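Local coordinates for malonyl-CoA decarboxylase (Rhodopseudomonas palustris, PDB 4KSA), which probably catalyses the decarboxylation of malonyl-CoA to acetyl-CoA and carbon dioxide, at residues S43-S48 with V56-S61; N372-D377 with A427-G432. One frame throughout, in Å; residues are numbered along the deposited sequence.

Contact 1 of 2, residues S43-S48 with V56-S61; sequences SETLLS and VALAAS
Leu-58 reaches across from its helix into the angle between Thr-45 and Leu-46. Take it from the base outward: CB lies 3.8 Å from Leu-46 CD1, and CG, turned anti to the carbonyl carbon (chi1 -75°), sends the chain on toward helix 36-48. There the CD1 branch does the touching, meeting the Thr-45 methyl CG2 at 3.3 Å and the backbone N of Leu-46 at 3.8 Å. It meets Thr-45 at about a right angle. Leu-46 travels the other way, sliding past Leu-58. With CG anti to its own backbone N (chi1 -180°), its two branches lie against Ala-59: CD1 comes to 3.8 Å from Ala-59 N, and CD2 sits 3.9 Å from Ala-59 CB. Leu-122 and Leu-126 of helix 118-126 also touch Leu-46, so it also packs against a third helix. The short helical segments 43-48 and 56-61 run nearly antiparallel, at 154°, with axes 9.3 Å apart at closest approach; their helices, 36-48 and 52-68, are the two arms of a helical hairpin. No hydrogen bond crosses between these segments, and what meets is methyl and methylene against methyl and backbone, so the pairing rests on shape fit and burial of apolar surface.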
loop_
_atom_site.group_PDB
_atom_site.type_symbol
_atom_site.label_atom_id
_atom_site.label_comp_id
_atom_site.label_asym_id
_atom_site.label_seq_id
_atom_site.Cartn_x
_atom_site.Cartn_y
_atom_site.Cartn_z
ATOM N N SER A 43 -9.997 -38.964 -6.269
ATOM C CA SER A 43 -10.103 -38.578 -4.871
ATOM C C SER A 43 -9.293 -39.565 -4.019
ATOM O O SER A 43 -8.680 -39.186 -3.021
ATOM C CB SER A 43 -11.575 -38.593 -4.425
ATOM O OG SER A 43 -12.370 -37.785 -5.274
ATOM N N GLU A 44 -9.301 -40.830 -4.426
ATOM C CA GLU A 44 -8.587 -41.884 -3.717
ATOM C C GLU A 44 -7.066 -41.738 -3.825
ATOM O O GLU A 44 -6.346 -41.990 -2.855
ATOM C CB GLU A 44 -9.023 -43.251 -4.249
ATOM C CG GLU A 44 -10.395 -43.676 -3.792
ATOM C CD GLU A 44 -10.466 -43.835 -2.291
ATOM O OE1 GLU A 44 -11.584 -44.026 -1.763
ATOM O OE2 GLU A 44 -9.396 -43.767 -1.638
ATOM N N THR A 45 -6.587 -41.349 -5.004
ATOM C CA THR A 45 -5.165 -41.146 -5.209
ATOM C C THR A 45 -4.777 -39.960 -4.318
ATOM O O THR A 45 -3.907 -40.077 -3.457
ATOM C CB THR A 45 -4.827 -40.792 -6.687
ATOM O OG1 THR A 45 -5.318 -41.814 -7.562
ATOM C CG2 THR A 45 -3.315 -40.648 -6.876
ATOM N N LEU A 46 -5.441 -38.826 -4.527
ATOM C CA LEU A 46 -5.190 -37.613 -3.755
ATOM C C LEU A 46 -5.157 -37.883 -2.255
ATOM O O LEU A 46 -4.233 -37.472 -1.557
ATOM C CB LEU A 46 -6.267 -36.572 -4.050
ATOM C CG LEU A 46 -6.127 -35.240 -3.317
ATOM C CD1 LEU A 46 -4.819 -34.554 -3.728
ATOM C CD2 LEU A 46 -7.322 -34.355 -3.638
ATOM N N LEU A 47 -6.167 -38.579 -1.755
ATOM C CA LEU A 47 -6.225 -38.889 -0.335
ATOM C C LEU A 47 -5.012 -39.656 0.193
ATOM O O LEU A 47 -4.597 -39.454 1.329
ATOM C CB LEU A 47 -7.486 -39.688 -0.027
ATOM C CG LEU A 47 -8.757 -38.909 0.275
ATOM C CD1 LEU A 47 -9.921 -39.874 0.472
ATOM C CD2 LEU A 47 -8.538 -38.070 1.525
ATOM N N SER A 48 -4.443 -40.532 -0.632
ATOM C CA SER A 48 -3.303 -41.352 -0.218
ATOM C C SER A 48 -1.958 -40.705 -0.513
ATOM O O SER A 48 -0.926 -41.129 0.015
ATOM C CB SER A 48 -3.342 -42.712 -0.923
ATOM O OG SER A 48 -2.844 -42.602 -2.253
ATOM N N VAL A 56 -1.095 -31.183 -4.824
ATOM C CA VAL A 56 -1.631 -30.028 -5.527
ATOM C C VAL A 56 -2.014 -30.376 -6.961
ATOM O O VAL A 56 -3.110 -30.070 -7.417
ATOM C CB VAL A 56 -0.598 -28.870 -5.546
ATOM C CG1 VAL A 56 -1.220 -27.617 -6.108
ATOM C CG2 VAL A 56 -0.083 -28.614 -4.149
ATOM N N ALA A 57 -1.103 -31.012 -7.681
ATOM C CA ALA A 57 -1.375 -31.366 -9.068
ATOM C C ALA A 57 -2.662 -32.200 -9.183
ATOM O O ALA A 57 -3.528 -31.927 -10.029
ATOM C CB ALA A 57 -0.196 -32.128 -9.630
ATOM N N LEU A 58 -2.777 -33.211 -8.324
ATOM C CA LEU A 58 -3.937 -34.086 -8.328
ATOM C C LEU A 58 -5.210 -33.314 -8.023
ATOM O O LEU A 58 -6.193 -33.387 -8.780
ATOM C CB LEU A 58 -3.751 -35.220 -7.309
ATOM C CG LEU A 58 -2.772 -36.337 -7.718
ATOM C CD1 LEU A 58 -2.647 -37.380 -6.598
ATOM C CD2 LEU A 58 -3.276 -36.983 -9.012
ATOM N N ALA A 59 -5.183 -32.575 -6.914
ATOM C CA ALA A 59 -6.318 -31.771 -6.493
ATOM C C ALA A 59 -6.686 -30.811 -7.622
ATOM O O ALA A 59 -7.844 -30.711 -8.031
ATOM C CB ALA A 59 -5.976 -31.001 -5.208
ATOM N N ALA A 60 -5.697 -30.109 -8.137
ATOM C CA ALA A 60 -5.968 -29.183 -9.216
ATOM C C ALA A 60 -6.665 -29.951 -10.339
ATOM O O ALA A 60 -7.591 -29.447 -10.973
ATOM C CB ALA A 60 -4.673 -28.576 -9.705
ATOM N N SER A 61 -6.226 -31.190 -10.548
ATOM C CA SER A 61 -6.764 -32.049 -11.588
ATOM C C SER A 61 -8.217 -32.427 -11.292
ATOM O O SER A 61 -9.083 -32.294 -12.159
ATOM C CB SER A 61 -5.890 -33.310 -11.714
ATOM O OG SER A 61 -5.908 -33.855 -13.033
#

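Contact 2 of 2, residues N372-D377 with A427-G432; sequences NGRPLD and ALFERG
Arg-374 points NH2 of its guanidinium at one face of the Phe-429 ring in a cation-pi contact, with Arg-374 CZ 4.7 Å from the ring centroid. NH2 leads: it stands 3.3 Å above the ring plane, displaced toward the rim, closest to CZ and CE1 of the phenylalanine. The two flat groups are tilted 59° from each other, so one nitrogen does the touching and this is no flat stack. The arginine gets there by a bend. CG is anti to the carbonyl carbon, the next torsion is extended, and a turn at chi3 (99°) swings the group across to the helix. Leu-428 comes to the edge of the guanidinium, near its plane, and CD1 sits 3.5 Å from NH2 and 3.7 Å from NH1. The other branch, CD2, lies 4.4 Å from Pro-375 CD, a looser apolar touch. With an alanine in place of Phe-429, the guanidinium would probably lose its aromatic face and be left freer to turn about chi3 and chi4. Gly-51 of the second subunit packs on Phe-429 too, while Arg-381 touches both Arg-374 and Pro-375. Gly-432, with positive phi, is the first residue to leave helical angles. This is a cation-pi link between a loop and the C-terminal turn of a helix, joining the lead-in to helix 378-385 with helix 421-431.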
loop_
_atom_site.group_PDB
_atom_site.type_symbol
_atom_site.label_atom_id
_atom_site.label_comp_id
_atom_site.label_asym_id
_atom_site.label_seq_id
_atom_site.Cartn_x
_atom_site.Cartn_y
_atom_site.Cartn_z
ATOM N N ASN A 372 -35.906 -23.519 16.410
ATOM C CA ASN A 372 -34.974 -23.502 17.541
ATOM C C ASN A 372 -35.575 -22.683 18.678
ATOM O O ASN A 372 -36.080 -23.227 19.661
ATOM C CB ASN A 372 -33.629 -22.886 17.134
ATOM C CG ASN A 372 -32.931 -23.675 16.035
ATOM O OD1 ASN A 372 -33.298 -23.586 14.860
ATOM N ND2 ASN A 372 -31.925 -24.462 16.417
ATOM N N GLY A 373 -35.520 -21.369 18.529
ATOM C CA GLY A 373 -36.068 -20.489 19.537
ATOM C C GLY A 373 -35.743 -19.081 19.110
ATOM O O GLY A 373 -35.943 -18.123 19.856
ATOM N N ARG A 374 -35.235 -18.962 17.889
ATOM C CA ARG A 374 -34.857 -17.667 17.355
ATOM C C ARG A 374 -36.006 -17.017 16.601
ATOM O O ARG A 374 -36.879 -17.699 16.060
ATOM C CB ARG A 374 -33.668 -17.802 16.393
ATOM C CG ARG A 374 -32.549 -18.733 16.844
ATOM C CD ARG A 374 -31.259 -18.448 16.075
ATOM N NE ARG A 374 -30.331 -17.602 16.834
ATOM C CZ ARG A 374 -30.570 -16.351 17.242
ATOM N NH1 ARG A 374 -31.723 -15.748 16.973
ATOM N NH2 ARG A 374 -29.644 -15.700 17.940
ATOM N N PRO A 375 -36.028 -15.678 16.565
ATOM C CA PRO A 375 -37.118 -15.045 15.831
ATOM C C PRO A 375 -37.255 -15.701 14.455
ATOM O O PRO A 375 -36.293 -15.815 13.702
ATOM C CB PRO A 375 -36.697 -13.571 15.777
ATOM C CG PRO A 375 -35.246 -13.567 16.233
ATOM C CD PRO A 375 -35.184 -14.671 17.219
ATOM N N LEU A 376 -38.466 -16.145 14.160
ATOM C CA LEU A 376 -38.793 -16.823 12.917
ATOM C C LEU A 376 -38.423 -16.069 11.638
ATOM O O LEU A 376 -37.940 -16.677 10.682
ATOM C CB LEU A 376 -40.286 -17.140 12.921
ATOM C CG LEU A 376 -40.933 -18.141 11.972
ATOM C CD1 LEU A 376 -42.423 -17.904 12.104
ATOM C CD2 LEU A 376 -40.514 -17.967 10.513
ATOM N N ASP A 377 -38.647 -14.759 11.596
ATOM C CA ASP A 377 -38.318 -14.012 10.382
ATOM C C ASP A 377 -36.817 -13.890 10.194
ATOM O O ASP A 377 -36.112 -13.329 11.035
ATOM C CB ASP A 377 -38.938 -12.613 10.400
ATOM C CG ASP A 377 -38.513 -11.754 9.194
ATOM O OD1 ASP A 377 -38.931 -12.041 8.048
ATOM O OD2 ASP A 377 -37.755 -10.780 9.402
ATOM N N ALA A 427 -28.537 -9.147 24.657
ATOM C CA ALA A 427 -29.875 -9.430 25.162
ATOM C C ALA A 427 -30.555 -10.521 24.344
ATOM O O ALA A 427 -31.125 -11.464 24.903
ATOM C CB ALA A 427 -30.711 -8.169 25.129
ATOM N N LEU A 428 -30.487 -10.391 23.021
ATOM C CA LEU A 428 -31.109 -11.363 22.129
ATOM C C LEU A 428 -30.444 -12.726 22.166
ATOM O O LEU A 428 -31.119 -13.749 22.075
ATOM C CB LEU A 428 -31.115 -10.832 20.689
ATOM C CG LEU A 428 -31.919 -11.580 19.613
ATOM C CD1 LEU A 428 -31.135 -12.752 19.083
ATOM C CD2 LEU A 428 -33.257 -12.034 20.185
ATOM N N PHE A 429 -29.125 -12.744 22.315
ATOM C CA PHE A 429 -28.387 -13.998 22.332
ATOM C C PHE A 429 -28.266 -14.652 23.688
ATOM O O PHE A 429 -28.308 -15.873 23.797
ATOM C CB PHE A 429 -26.988 -13.793 21.751
ATOM C CG PHE A 429 -26.939 -13.871 20.256
ATOM C CD1 PHE A 429 -27.614 -12.940 19.469
ATOM C CD2 PHE A 429 -26.212 -14.877 19.628
ATOM C CE1 PHE A 429 -27.563 -13.010 18.073
ATOM C CE2 PHE A 429 -26.159 -14.949 18.243
ATOM C CZ PHE A 429 -26.838 -14.011 17.465
ATOM N N GLU A 430 -28.097 -13.840 24.722
ATOM C CA GLU A 430 -27.962 -14.362 26.077
ATOM C C GLU A 430 -29.314 -14.691 26.712
ATOM O O GLU A 430 -29.531 -15.817 27.162
ATOM C CB GLU A 430 -27.212 -13.357 26.956
ATOM C CG GLU A 430 -25.702 -13.318 26.744
ATOM C CD GLU A 430 -24.999 -14.600 27.193
ATOM O OE1 GLU A 430 -25.116 -14.973 28.382
ATOM O OE2 GLU A 430 -24.322 -15.237 26.356
ATOM N N ARG A 431 -30.218 -13.709 26.723
ATOM C CA ARG A 431 -31.548 -13.852 27.329
ATOM C C ARG A 431 -32.684 -14.163 26.364
ATOM O O ARG A 431 -33.729 -14.641 26.782
ATOM C CB ARG A 431 -31.898 -12.577 28.101
ATOM C CG ARG A 431 -30.936 -12.227 29.234
ATOM C CD ARG A 431 -30.462 -10.783 29.127
ATOM N NE ARG A 431 -29.802 -10.352 30.350
ATOM C CZ ARG A 431 -30.405 -10.287 31.538
ATOM N NH1 ARG A 431 -29.734 -9.884 32.622
ATOM N NH2 ARG A 431 -31.689 -10.620 31.643
ATOM N N GLY A 432 -32.484 -13.886 25.082
ATOM C CA GLY A 432 -33.524 -14.148 24.104
ATOM C C GLY A 432 -34.490 -12.983 24.024
ATOM O O GLY A 432 -35.534 -13.073 23.386
#

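In the fold
Contact 1 comes first along the chain and closes long before contact 2 opens. Their centres lie 43 Å apart and their nearest atoms about 31 Å, with no helix or strand in common. Contact 1 pairs helices 36-48 and 52-68 in the N-terminal helical part, about 31 Å from the chain centre. Contact 2, about 17 Å from it, spans a chain region that includes the neighbouring sheet strands 389-394 and 411-416. The assembly brings the two regions together: Glu-430 OE2 accepts hydrogen bonds from Arg-50 N and Gly-51 N of the second subunit, in the turn joining that copy's own contact 1 helices.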